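Local coordinates for protein diaminopimelate decarboxylase (Aquifex aeolicus, PDB 2P3E) that probably decarboxylates meso-diaminopimelate to L-lysine, the last step of lysine biosynthesis, with pyridoxal 5'-phosphate as cofactor and as a homodimer, at residues L18-V23 with V394-G399; N8-Y13 with V38-F43; N69-K74 with K402-R407; F32-Y37 with I292-F297; E46-Y51 with G77-G82. All coordinates share one frame; numbering follows the deposited sequence.

Interaction 1 (L18-V23 with V394-G399); sequences LFIEGV and VLVENG
E21 grips the backbone of the opposite turn by both its carbonyl and its carboxylate. G399 N donates to E21 O at 2.7 Å, bent to 146° at the hydrogen though nearly in line with the C=O bond, while N398 N reaches E21 OE1 at 2.9 Å and 168°. That N-H comes from above the carboxylate plane, 40° out of it. The glutamate chain is bent at chi2, and its other oxygen, OE2, hydrogen-bonds with S40 OG and N42 N, so one buried carboxylate serves two parts of the chain.

Two hairpin ends meet here. Residues I20 to V23 form a type I' turn closed by paired I20 and V23 backbone bonds, and the partner segment runs off the end of strand 392-397 into the turn leading to strand 400-405. G22 and G399 both have positive phi, which favours glycine.

Apolar contact centres on V396. Its CG1 presses on V23 CG2 at 3.2 Å, tighter than usual van der Waals contact, and also lies 3.6 Å from E21 CB. The second methyl, CG2, meets I20 CG2 more loosely at 4.2 Å; I20 and V396 also pack on V38 of the neighbouring strand.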
# COMPACT_ATOMS: atom_id res chain seq x y z
N LEU B 18 -21.46 19.84 6.80
CA LEU B 18 -20.92 18.82 7.71
C LEU B 18 -19.87 19.42 8.64
O LEU B 18 -18.97 20.14 8.20
CB LEU B 18 -20.36 17.61 6.93
CG LEU B 18 -20.01 16.36 7.76
CD1 LEU B 18 -21.24 15.70 8.35
CD2 LEU B 18 -19.23 15.34 6.91
N PHE B 19 -20.02 19.13 9.93
CA PHE B 19 -19.11 19.58 10.98
C PHE B 19 -18.59 18.36 11.77
O PHE B 19 -19.30 17.37 11.92
CB PHE B 19 -19.81 20.54 11.96
CG PHE B 19 -19.96 21.96 11.45
CD1 PHE B 19 -19.14 22.96 11.92
CD2 PHE B 19 -20.95 22.29 10.53
CE1 PHE B 19 -19.27 24.29 11.46
CE2 PHE B 19 -21.09 23.61 10.05
CZ PHE B 19 -20.26 24.60 10.52
N ILE B 20 -17.37 18.48 12.30
CA ILE B 20 -16.83 17.51 13.27
C ILE B 20 -16.25 18.28 14.43
O ILE B 20 -15.43 19.17 14.24
CB ILE B 20 -15.75 16.57 12.62
CG1 ILE B 20 -15.32 15.47 13.62
CG2 ILE B 20 -14.55 17.37 12.08
CD1 ILE B 20 -14.45 14.40 13.01
N GLU B 21 -16.69 17.96 15.65
CA GLU B 21 -16.33 18.73 16.85
C GLU B 21 -16.43 20.26 16.66
O GLU B 21 -15.53 21.02 17.07
CB GLU B 21 -14.94 18.33 17.38
CG GLU B 21 -14.89 16.90 17.93
CD GLU B 21 -13.91 16.75 19.06
OE1 GLU B 21 -13.88 17.64 19.94
OE2 GLU B 21 -13.18 15.74 19.08
N GLY B 22 -17.51 20.71 16.04
CA GLY B 22 -17.76 22.14 15.82
C GLY B 22 -16.87 22.80 14.78
O GLY B 22 -16.76 24.03 14.74
N VAL B 23 -16.18 22.00 13.95
CA VAL B 23 -15.35 22.53 12.88
C VAL B 23 -15.89 22.06 11.52
O VAL B 23 -16.11 20.86 11.31
CB VAL B 23 -13.84 22.17 13.03
CG1 VAL B 23 -13.01 22.81 11.91
CG2 VAL B 23 -13.31 22.61 14.38
N VAL B 394 -5.22 16.30 10.24
CA VAL B 394 -5.57 17.35 11.21
C VAL B 394 -6.37 16.72 12.35
O VAL B 394 -7.08 15.74 12.14
CB VAL B 394 -6.38 18.51 10.57
CG1 VAL B 394 -5.52 19.26 9.54
CG2 VAL B 394 -7.63 18.00 9.90
N LEU B 395 -6.21 17.27 13.54
CA LEU B 395 -6.88 16.80 14.75
C LEU B 395 -7.76 17.93 15.30
O LEU B 395 -7.25 19.02 15.65
CB LEU B 395 -5.86 16.38 15.80
CG LEU B 395 -6.36 15.93 17.19
CD1 LEU B 395 -7.07 14.59 17.09
CD2 LEU B 395 -5.17 15.84 18.13
N VAL B 396 -9.06 17.68 15.36
CA VAL B 396 -10.03 18.67 15.82
C VAL B 396 -10.37 18.40 17.29
O VAL B 396 -10.46 17.25 17.72
CB VAL B 396 -11.29 18.66 14.95
CG1 VAL B 396 -12.25 19.73 15.41
CG2 VAL B 396 -10.94 18.93 13.49
N GLU B 397 -10.51 19.48 18.07
CA GLU B 397 -10.97 19.35 19.46
C GLU B 397 -11.77 20.60 19.83
O GLU B 397 -11.21 21.71 19.84
CB GLU B 397 -9.78 19.20 20.41
CG GLU B 397 -10.18 18.95 21.87
CD GLU B 397 -8.99 18.64 22.75
OE1 GLU B 397 -8.18 17.74 22.41
OE2 GLU B 397 -8.85 19.28 23.79
N ASN B 398 -13.06 20.39 20.09
CA ASN B 398 -13.97 21.45 20.58
C ASN B 398 -13.78 22.79 19.84
O ASN B 398 -13.36 23.78 20.43
CB ASN B 398 -13.78 21.63 22.09
CG ASN B 398 -14.89 22.46 22.73
OD1 ASN B 398 -15.98 22.60 22.17
ND2 ASN B 398 -14.60 23.03 23.90
N GLY B 399 -14.04 22.78 18.53
CA GLY B 399 -13.96 23.99 17.71
C GLY B 399 -12.58 24.44 17.23
O GLY B 399 -12.50 25.37 16.43

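Interaction 2 (N8-Y13 with V38-F43)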
# COMPACT_ATOMS: atom_id res chain seq x y z
N ASN B 8 -20.12 8.51 14.61
CA ASN B 8 -19.32 9.38 15.46
C ASN B 8 -20.23 10.49 15.99
O ASN B 8 -20.76 11.29 15.20
CB ASN B 8 -18.13 9.97 14.67
CG ASN B 8 -17.15 10.74 15.55
OD1 ASN B 8 -17.55 11.48 16.45
ND2 ASN B 8 -15.84 10.58 15.27
N PRO B 9 -20.45 10.54 17.31
CA PRO B 9 -21.44 11.50 17.81
C PRO B 9 -20.97 12.95 17.75
O PRO B 9 -21.75 13.86 18.05
CB PRO B 9 -21.66 11.05 19.26
CG PRO B 9 -20.41 10.40 19.65
CD PRO B 9 -19.85 9.76 18.40
N TYR B 10 -19.71 13.17 17.34
CA TYR B 10 -19.19 14.53 17.11
C TYR B 10 -19.42 15.02 15.68
O TYR B 10 -19.09 16.16 15.37
CB TYR B 10 -17.72 14.63 17.52
CG TYR B 10 -17.55 14.46 19.00
CD1 TYR B 10 -17.78 15.54 19.86
CD2 TYR B 10 -17.19 13.23 19.56
CE1 TYR B 10 -17.66 15.42 21.21
CE2 TYR B 10 -17.06 13.09 20.94
CZ TYR B 10 -17.30 14.20 21.75
OH TYR B 10 -17.18 14.13 23.12
N LEU B 11 -20.00 14.16 14.84
CA LEU B 11 -20.38 14.52 13.48
C LEU B 11 -21.81 15.04 13.44
O LEU B 11 -22.72 14.43 14.03
CB LEU B 11 -20.28 13.32 12.54
CG LEU B 11 -18.96 12.89 11.91
CD1 LEU B 11 -19.15 11.53 11.25
CD2 LEU B 11 -18.50 13.92 10.88
N GLU B 12 -22.02 16.12 12.72
CA GLU B 12 -23.37 16.63 12.50
C GLU B 12 -23.42 17.57 11.32
O GLU B 12 -22.43 18.25 11.00
CB GLU B 12 -23.88 17.37 13.75
CG GLU B 12 -23.04 18.55 14.16
CD GLU B 12 -23.70 19.39 15.26
OE1 GLU B 12 -24.47 18.83 16.08
OE2 GLU B 12 -23.43 20.60 15.30
N TYR B 13 -24.58 17.62 10.67
CA TYR B 13 -24.87 18.67 9.73
C TYR B 13 -25.43 19.90 10.45
O TYR B 13 -26.26 19.77 11.36
CB TYR B 13 -25.86 18.19 8.69
CG TYR B 13 -25.28 17.28 7.63
CD1 TYR B 13 -24.43 17.77 6.64
CD2 TYR B 13 -25.60 15.92 7.60
CE1 TYR B 13 -23.91 16.94 5.65
CE2 TYR B 13 -25.09 15.08 6.62
CZ TYR B 13 -24.23 15.59 5.65
OH TYR B 13 -23.74 14.75 4.68
N VAL B 38 -9.04 13.71 8.77
CA VAL B 38 -9.48 14.54 9.90
C VAL B 38 -9.85 13.64 11.06
O VAL B 38 -10.63 12.70 10.88
CB VAL B 38 -10.70 15.42 9.49
CG1 VAL B 38 -11.15 16.32 10.68
CG2 VAL B 38 -10.37 16.29 8.26
N TYR B 39 -9.29 13.91 12.25
CA TYR B 39 -9.53 13.10 13.42
C TYR B 39 -10.23 13.90 14.53
O TYR B 39 -9.95 15.09 14.72
CB TYR B 39 -8.21 12.53 13.97
CG TYR B 39 -7.45 11.68 12.98
CD1 TYR B 39 -7.69 10.31 12.88
CD2 TYR B 39 -6.50 12.24 12.13
CE1 TYR B 39 -6.98 9.52 11.95
CE2 TYR B 39 -5.77 11.45 11.22
CZ TYR B 39 -6.02 10.11 11.13
OH TYR B 39 -5.29 9.38 10.22
N SER B 40 -11.10 13.22 15.28
CA SER B 40 -11.76 13.77 16.47
C SER B 40 -10.99 13.39 17.72
O SER B 40 -10.92 12.21 18.09
CB SER B 40 -13.21 13.29 16.56
OG SER B 40 -13.74 13.47 17.88
N SER B 41 -10.43 14.39 18.39
CA SER B 41 -9.70 14.18 19.62
C SER B 41 -10.59 13.56 20.70
O SER B 41 -10.19 12.58 21.36
CB SER B 41 -9.11 15.51 20.11
OG SER B 41 -8.32 15.32 21.26
N ASN B 42 -11.79 14.11 20.89
CA ASN B 42 -12.67 13.65 21.96
C ASN B 42 -13.25 12.27 21.70
O ASN B 42 -13.53 11.54 22.65
CB ASN B 42 -13.77 14.67 22.28
CG ASN B 42 -13.26 15.79 23.15
OD1 ASN B 42 -12.83 15.56 24.28
ND2 ASN B 42 -13.26 17.02 22.61
N PHE B 43 -13.44 11.92 20.42
CA PHE B 43 -13.83 10.54 20.10
C PHE B 43 -12.77 9.54 20.55
O PHE B 43 -13.11 8.53 21.19
CB PHE B 43 -14.12 10.36 18.60
CG PHE B 43 -14.69 8.99 18.25
CD1 PHE B 43 -16.07 8.77 18.27
CD2 PHE B 43 -13.85 7.92 17.93
CE1 PHE B 43 -16.60 7.52 17.96
CE2 PHE B 43 -14.38 6.67 17.60
CZ PHE B 43 -15.76 6.47 17.61
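Y10, N8 and P9 pack against S40, N42 and F43 without any direct hydrogen bond between the two segments: this is a van der Waals contact where an N-terminal beta turn lies over the junction of strand 36-40 and helix 41-54. The turn is type I, from N8 to L11, and N8 OD1 accepts from Y10 N at 2.9 Å to make an Asx turn. On the other side S40 is the N-cap of the helix, its OG accepting from F43 N at 3.0 Å.

The Y10 ring lies obliquely against this cap. Its CD2 is 3.8 Å from S40 OG, CE2 is 3.8 Å from F43 N, and the phenol end, through CZ and OH, rests on N42 CB at 3.6 Å. The side chain of N8, with CG anti to its own backbone nitrogen (chi1 -173°), lays its amide obliquely beside the F43 ring, the two planes 35° apart and ND2 3.5 Å from F43 CD1. P9 CD meets the edge of the same ring at 3.9 Å.

N8 ND2 donates to N287 O, and S40 OG has its other partner in E21. N8 and S40 thus spend their hydrogen bonds within their own segments or on neighbours, and what joins the two segments is van der Waals fit: the Y10 ring against the capped helix start, and the N8 amide and P9 against the F43 ring.

Interaction 3 (N69-K74 with K402-R407)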
# COMPACT_ATOMS: atom_id res chain seq x y z
N ASN B 69 0.28 7.82 13.79
CA ASN B 69 0.57 9.26 13.93
C ASN B 69 1.04 9.52 15.36
O ASN B 69 0.33 9.19 16.30
CB ASN B 69 -0.65 10.12 13.59
CG ASN B 69 -0.35 11.62 13.69
OD1 ASN B 69 -0.10 12.15 14.77
ND2 ASN B 69 -0.34 12.30 12.55
N PRO B 70 2.25 10.11 15.52
CA PRO B 70 2.79 10.20 16.87
C PRO B 70 1.99 11.10 17.81
O PRO B 70 1.99 10.85 19.02
CB PRO B 70 4.22 10.74 16.69
CG PRO B 70 4.30 11.24 15.29
CD PRO B 70 3.16 10.66 14.49
N HIS B 71 1.33 12.12 17.27
CA HIS B 71 0.46 12.97 18.09
C HIS B 71 -0.77 12.21 18.59
O HIS B 71 -1.21 12.41 19.73
CB HIS B 71 0.08 14.25 17.34
CG HIS B 71 1.27 15.04 16.86
ND1 HIS B 71 2.05 15.79 17.72
CD2 HIS B 71 1.84 15.14 15.64
CE1 HIS B 71 3.04 16.34 17.03
NE2 HIS B 71 2.94 15.96 15.77
N LEU B 72 -1.31 11.32 17.77
CA LEU B 72 -2.44 10.51 18.20
C LEU B 72 -2.01 9.48 19.25
O LEU B 72 -2.75 9.23 20.21
CB LEU B 72 -3.11 9.82 16.99
CG LEU B 72 -3.67 10.76 15.90
CD1 LEU B 72 -4.26 9.97 14.73
CD2 LEU B 72 -4.73 11.73 16.48
N VAL B 73 -0.83 8.89 19.05
CA VAL B 73 -0.30 7.94 20.01
C VAL B 73 0.01 8.64 21.34
O VAL B 73 -0.30 8.10 22.40
CB VAL B 73 0.94 7.18 19.47
CG1 VAL B 73 1.47 6.19 20.52
CG2 VAL B 73 0.57 6.42 18.15
N LYS B 74 0.57 9.85 21.26
CA LYS B 74 0.84 10.66 22.48
C LYS B 74 -0.43 10.95 23.26
O LYS B 74 -0.45 10.84 24.49
CB LYS B 74 1.59 11.96 22.15
CG LYS B 74 1.96 12.76 23.43
CD LYS B 74 2.98 13.82 23.12
CE LYS B 74 3.72 14.26 24.38
NZ LYS B 74 4.81 13.25 24.73
N LYS B 402 -5.46 21.24 15.27
CA LYS B 402 -4.03 21.14 15.18
C LYS B 402 -3.65 20.37 13.92
O LYS B 402 -4.24 19.33 13.61
CB LYS B 402 -3.46 20.42 16.42
CG LYS B 402 -3.59 21.19 17.72
CD LYS B 402 -2.94 20.43 18.90
CE LYS B 402 -3.68 19.10 19.12
NZ LYS B 402 -3.65 18.52 20.54
N LEU B 403 -2.67 20.88 13.19
CA LEU B 403 -2.10 20.13 12.09
C LEU B 403 -1.19 19.07 12.69
O LEU B 403 -0.23 19.40 13.41
CB LEU B 403 -1.34 21.07 11.13
CG LEU B 403 -0.72 20.47 9.86
CD1 LEU B 403 -1.83 19.89 8.94
CD2 LEU B 403 0.06 21.55 9.11
N ILE B 404 -1.51 17.79 12.47
CA ILE B 404 -0.72 16.70 13.08
C ILE B 404 0.16 15.90 12.07
O ILE B 404 1.03 15.10 12.46
CB ILE B 404 -1.58 15.77 14.00
CG1 ILE B 404 -2.73 15.13 13.20
CG2 ILE B 404 -2.13 16.56 15.20
CD1 ILE B 404 -3.33 13.90 13.86
N ARG B 405 -0.04 16.16 10.78
CA ARG B 405 0.90 15.74 9.73
C ARG B 405 0.78 16.68 8.54
O ARG B 405 -0.30 16.83 7.99
CB ARG B 405 0.66 14.29 9.28
CG ARG B 405 1.80 13.76 8.40
CD ARG B 405 1.56 12.34 7.88
NE ARG B 405 2.62 11.98 6.92
CZ ARG B 405 3.69 11.24 7.20
NH1 ARG B 405 3.88 10.74 8.42
NH2 ARG B 405 4.56 10.97 6.24
N LYS B 406 1.89 17.32 8.17
CA LYS B 406 1.90 18.18 6.98
C LYS B 406 1.69 17.31 5.74
O LYS B 406 2.10 16.14 5.72
CB LYS B 406 3.23 18.92 6.84
CG LYS B 406 3.53 19.94 7.98
CD LYS B 406 4.96 20.54 7.80
CE LYS B 406 6.07 19.47 8.00
NZ LYS B 406 7.45 20.05 8.22
N ARG B 407 1.04 17.88 4.74
CA ARG B 407 0.98 17.25 3.43
C ARG B 407 2.41 17.10 2.89
O ARG B 407 3.22 18.03 2.97
CB ARG B 407 0.15 18.10 2.47
CG ARG B 407 -0.17 17.43 1.12
CD ARG B 407 -1.13 18.30 0.30
NE ARG B 407 -2.33 18.59 1.09
CZ ARG B 407 -3.36 17.75 1.25
NH1 ARG B 407 -3.35 16.54 0.67
NH2 ARG B 407 -4.38 18.11 2.02
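The one direct hydrogen bond between the segments runs from N69 ND2 to I404 O, 3.1 Å long with 161° at the hydrogen. The acceptor lies close to the amide plane of N69, but the donor stands above the carbonyl plane of I404, 73° out of it, and so is not on a lone pair. N69 is also the N-cap of helix 70-78: its OD1 takes weak bonds from H71 N and L72 N, and ND2 has a further acceptor in E393 OE1. With its oxygen held by the helix start and its nitrogen by the strand side, the amide should have little freedom to flip.

Packing gathers on I404. Its CG1 stands between backbone nitrogen and carbonyl carbon (chi1 59°), pointing toward the helix, and from there CD1 reaches L72 CD2 at 3.7 Å and N69 ND2 at 3.6 Å, while the CG2 branch meets H71 CB at 3.8 Å. The imidazole slides past I404 with CD2 3.3 Å from I404 O, an approach at the ring edge.

The second subunit closes over this contact: its S417 takes H71 NE2 on its carbonyl oxygen and bonds through OG to I404 O. I404 and R405 both face E393, a classic beta bulge at the end of strand 400-405. The arrangement is thus a capped helix start from the pyridoxal-binding domain set against a bulged edge of the mixed sheet, at the dimer interface.

Interaction 4 (F32-Y37 with I292-F297); sequences FGTPLY and ITQVQF
L36 and I292 exchange two backbone hydrogen bonds as an antiparallel hydrogen-bonded pair: I292 N to L36 O at 2.7 Å and 178°, and L36 N to I292 O at 3.0 Å and 155°. I292 O also receives a CA-H contact from P35 CA at 3.3 Å; the peptide before P35 is cis. Next comes T34, whose OG1, between backbone nitrogen and carbonyl carbon (chi1 53°), sits 3.4 Å from Q294 CB and hydrogen-bonds to D310 OD2. Its methyl CG2 turns instead to I292 CG2, 3.9 Å away, the two side chains crossing at about a right angle. A valine here would probably leave D310 OD2 without the hydroxyl it bonds to. L36 CB and I292 CB, 4.2 Å apart, lie on the same sheet face, where both side chains pack on helix 25-32. The pair thus marks where strand 36-40, entering just after a cis peptide bond, joins strand 289-301 in the mixed sheet.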
# COMPACT_ATOMS: atom_id res chain seq x y z
N PHE B 32 -6.73 23.36 4.34
CA PHE B 32 -5.60 22.42 4.37
C PHE B 32 -5.42 21.60 3.09
O PHE B 32 -4.43 20.87 2.94
CB PHE B 32 -5.72 21.50 5.60
CG PHE B 32 -5.56 22.22 6.91
CD1 PHE B 32 -4.30 22.69 7.32
CD2 PHE B 32 -6.66 22.48 7.73
CE1 PHE B 32 -4.14 23.38 8.52
CE2 PHE B 32 -6.51 23.16 8.92
CZ PHE B 32 -5.26 23.61 9.32
N GLY B 33 -6.38 21.70 2.18
CA GLY B 33 -6.36 20.96 0.92
C GLY B 33 -6.94 19.55 1.05
O GLY B 33 -7.22 19.08 2.16
N THR B 34 -7.14 18.88 -0.08
CA THR B 34 -7.57 17.48 -0.10
C THR B 34 -6.59 16.67 -0.96
O THR B 34 -5.91 17.25 -1.80
CB THR B 34 -9.02 17.31 -0.66
OG1 THR B 34 -9.12 17.94 -1.94
CG2 THR B 34 -10.06 17.91 0.29
N PRO B 35 -6.50 15.34 -0.74
CA PRO B 35 -7.14 14.55 0.32
C PRO B 35 -6.72 15.00 1.72
O PRO B 35 -5.59 15.47 1.90
CB PRO B 35 -6.64 13.12 0.07
CG PRO B 35 -6.18 13.12 -1.36
CD PRO B 35 -5.66 14.50 -1.62
N LEU B 36 -7.63 14.87 2.69
CA LEU B 36 -7.39 15.29 4.07
C LEU B 36 -7.95 14.25 5.05
O LEU B 36 -9.14 13.91 5.01
CB LEU B 36 -8.07 16.65 4.34
CG LEU B 36 -7.79 17.33 5.69
CD1 LEU B 36 -6.31 17.68 5.79
CD2 LEU B 36 -8.66 18.60 5.89
N TYR B 37 -7.08 13.76 5.93
CA TYR B 37 -7.53 12.94 7.06
C TYR B 37 -7.83 13.84 8.25
O TYR B 37 -6.97 14.61 8.70
CB TYR B 37 -6.47 11.91 7.44
CG TYR B 37 -6.57 10.60 6.68
CD1 TYR B 37 -5.70 10.29 5.63
CD2 TYR B 37 -7.55 9.66 7.03
CE1 TYR B 37 -5.80 9.05 4.94
CE2 TYR B 37 -7.67 8.45 6.34
CZ TYR B 37 -6.80 8.15 5.31
OH TYR B 37 -6.94 6.93 4.67
N ILE B 292 -11.50 13.28 3.77
CA ILE B 292 -12.17 14.28 2.93
C ILE B 292 -11.50 14.30 1.57
O ILE B 292 -10.27 14.35 1.47
CB ILE B 292 -12.12 15.73 3.52
CG1 ILE B 292 -12.58 15.75 4.99
CG2 ILE B 292 -12.95 16.71 2.64
CD1 ILE B 292 -13.96 15.10 5.27
N THR B 293 -12.33 14.27 0.54
CA THR B 293 -11.84 14.24 -0.82
C THR B 293 -12.67 15.17 -1.70
O THR B 293 -13.84 15.36 -1.45
CB THR B 293 -11.80 12.77 -1.38
OG1 THR B 293 -11.25 12.77 -2.70
CG2 THR B 293 -13.19 12.11 -1.40
N GLN B 294 -12.04 15.74 -2.73
CA GLN B 294 -12.73 16.66 -3.64
C GLN B 294 -13.02 15.99 -4.98
O GLN B 294 -12.16 15.31 -5.57
CB GLN B 294 -11.90 17.93 -3.83
CG GLN B 294 -12.58 19.00 -4.68
CD GLN B 294 -11.65 20.15 -4.98
OE1 GLN B 294 -10.53 19.96 -5.47
NE2 GLN B 294 -12.11 21.36 -4.69
N VAL B 295 -14.24 16.18 -5.46
CA VAL B 295 -14.67 15.70 -6.77
C VAL B 295 -13.94 16.47 -7.88
O VAL B 295 -13.94 17.71 -7.89
CB VAL B 295 -16.22 15.83 -6.95
CG1 VAL B 295 -16.63 15.37 -8.37
CG2 VAL B 295 -16.98 15.03 -5.87
N GLN B 296 -13.30 15.73 -8.78
CA GLN B 296 -12.53 16.28 -9.89
C GLN B 296 -13.34 16.21 -11.18
O GLN B 296 -13.46 17.22 -11.87
CB GLN B 296 -11.20 15.54 -10.05
CG GLN B 296 -10.32 15.56 -8.81
CD GLN B 296 -10.05 16.97 -8.29
OE1 GLN B 296 -9.55 17.83 -9.02
NE2 GLN B 296 -10.40 17.21 -7.03
N PHE B 297 -13.91 15.04 -11.48
CA PHE B 297 -14.68 14.85 -12.71
C PHE B 297 -15.91 13.97 -12.48
O PHE B 297 -15.89 13.09 -11.62
CB PHE B 297 -13.84 14.20 -13.82
CG PHE B 297 -12.56 14.92 -14.12
CD1 PHE B 297 -12.56 16.08 -14.89
CD2 PHE B 297 -11.35 14.44 -13.62
CE1 PHE B 297 -11.35 16.76 -15.16
CE2 PHE B 297 -10.15 15.11 -13.89
CZ PHE B 297 -10.16 16.27 -14.67

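Interaction 5 (E46-Y51 with G77-G82); sequences ERFEAY and GELGAG
F48 extends from helix 41-54 with CG anti to the backbone nitrogen (chi1 179°), which carries its ring to the turn that follows helix 70-78. There the ring spans L79 to A81: CE1 lies 3.4 Å from A81 CB, which approaches the ring obliquely, CE2 is 3.7 Å from L79 CB, and CZ is 3.5 Å from A81 CA. G80, with positive phi, forms a Schellman motif after helix 70-78, and its N bonds back to G77 O. With an alanine at the F48 position, a gap is likely to open between helix 41-54 and the turn at L79 and A81. E49 bends at chi2 (-54°), bringing OE2 to 3.9 Å from L79 CD2 and into the plane of the F48 ring at its edge. A water donates to E49 OE2 at 2.6 Å and to L79 O at 2.8 Å. The two segments are therefore joined by apolar contact around one ring, with a carboxylate and the L79 carbonyl linked through water at its margin.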
# COMPACT_ATOMS: atom_id res chain seq x y z
N GLU B 46 -12.64 9.26 24.39
CA GLU B 46 -13.84 8.61 24.92
C GLU B 46 -13.91 7.11 24.63
O GLU B 46 -14.40 6.35 25.47
CB GLU B 46 -15.12 9.29 24.43
CG GLU B 46 -15.36 10.64 25.10
CD GLU B 46 -16.33 11.52 24.35
OE1 GLU B 46 -17.11 11.01 23.51
OE2 GLU B 46 -16.31 12.74 24.61
N ARG B 47 -13.43 6.69 23.46
CA ARG B 47 -13.29 5.25 23.18
C ARG B 47 -12.30 4.58 24.14
O ARG B 47 -12.56 3.47 24.62
CB ARG B 47 -12.87 4.97 21.73
CG ARG B 47 -13.84 5.52 20.69
CD ARG B 47 -15.21 4.87 20.74
NE ARG B 47 -15.14 3.53 20.17
CZ ARG B 47 -16.17 2.85 19.66
NH1 ARG B 47 -17.40 3.39 19.66
NH2 ARG B 47 -15.97 1.64 19.16
N PHE B 48 -11.17 5.24 24.37
CA PHE B 48 -10.18 4.72 25.30
C PHE B 48 -10.76 4.63 26.71
O PHE B 48 -10.55 3.62 27.41
CB PHE B 48 -8.88 5.54 25.32
CG PHE B 48 -7.87 5.02 26.31
CD1 PHE B 48 -7.06 3.94 25.99
CD2 PHE B 48 -7.73 5.61 27.57
CE1 PHE B 48 -6.13 3.43 26.91
CE2 PHE B 48 -6.79 5.12 28.50
CZ PHE B 48 -6.00 4.03 28.17
N GLU B 49 -11.45 5.69 27.13
CA GLU B 49 -12.03 5.76 28.46
C GLU B 49 -13.14 4.73 28.65
O GLU B 49 -13.35 4.23 29.76
CB GLU B 49 -12.54 7.18 28.78
CG GLU B 49 -11.44 8.23 28.98
CD GLU B 49 -10.40 7.84 30.02
OE1 GLU B 49 -10.77 7.22 31.04
OE2 GLU B 49 -9.21 8.16 29.81
N ALA B 50 -13.85 4.40 27.58
CA ALA B 50 -14.83 3.32 27.61
C ALA B 50 -14.20 1.97 28.00
O ALA B 50 -14.80 1.20 28.76
CB ALA B 50 -15.57 3.21 26.30
N TYR B 51 -13.01 1.70 27.47
CA TYR B 51 -12.24 0.51 27.85
C TYR B 51 -11.80 0.58 29.32
O TYR B 51 -11.93 -0.40 30.06
CB TYR B 51 -11.02 0.34 26.94
CG TYR B 51 -11.34 -0.42 25.67
CD1 TYR B 51 -11.55 0.26 24.46
CD2 TYR B 51 -11.42 -1.81 25.67
CE1 TYR B 51 -11.84 -0.45 23.28
CE2 TYR B 51 -11.72 -2.53 24.49
CZ TYR B 51 -11.93 -1.84 23.31
OH TYR B 51 -12.20 -2.55 22.17
N GLY B 77 -1.27 7.82 25.11
CA GLY B 77 -0.23 7.66 26.15
C GLY B 77 -0.47 8.56 27.36
O GLY B 77 -0.21 8.15 28.49
N GLU B 78 -0.96 9.76 27.12
CA GLU B 78 -1.25 10.73 28.21
C GLU B 78 -2.45 10.30 29.05
O GLU B 78 -2.59 10.71 30.21
CB GLU B 78 -1.47 12.14 27.65
CG GLU B 78 -0.20 12.80 27.07
CD GLU B 78 0.64 13.51 28.15
OE1 GLU B 78 0.32 13.36 29.35
OE2 GLU B 78 1.62 14.22 27.79
N LEU B 79 -3.31 9.46 28.46
CA LEU B 79 -4.43 8.88 29.19
C LEU B 79 -4.10 7.61 29.97
O LEU B 79 -4.95 7.07 30.68
CB LEU B 79 -5.62 8.63 28.26
CG LEU B 79 -6.17 9.85 27.53
CD1 LEU B 79 -7.21 9.42 26.48
CD2 LEU B 79 -6.75 10.89 28.49
N GLY B 80 -2.86 7.13 29.82
CA GLY B 80 -2.39 5.93 30.51
C GLY B 80 -2.43 4.70 29.61
O GLY B 80 -2.34 3.58 30.10
N ALA B 81 -2.56 4.90 28.30
CA ALA B 81 -2.56 3.77 27.36
C ALA B 81 -1.20 3.13 27.34
O ALA B 81 -0.19 3.80 27.46
CB ALA B 81 -2.95 4.21 25.95
N GLY B 82 -1.20 1.80 27.19
CA GLY B 82 -0.01 1.09 26.80
C GLY B 82 0.07 1.04 25.28
O GLY B 82 -0.71 1.69 24.57
O HOH W 1 -7.36 8.07 31.65

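Overall arrangement
Interactions 1 to 4 gather on the mixed sheet. Interactions 1 and 2, centres about 6 Å apart, are coupled by E397 OE1 to S41 OG (2.7 Å). L395 N to K402 O (2.8 Å) ties interaction 1 to interaction 3, and R407 NH1 to P35 O (2.8 Å) ties interaction 3 to interaction 4. Interaction 5 shares helix 41-54 with interaction 2 and helix 70-78 with interaction 3, but lies about 30 Å, centre to centre, from interaction 4. It is also nearest the probable cofactor site: the F48 side chain is about 6 Å from that of P280, against about 9 Å from F43 to R282 and about 11 Å from L72 to G281, likewise between side chains.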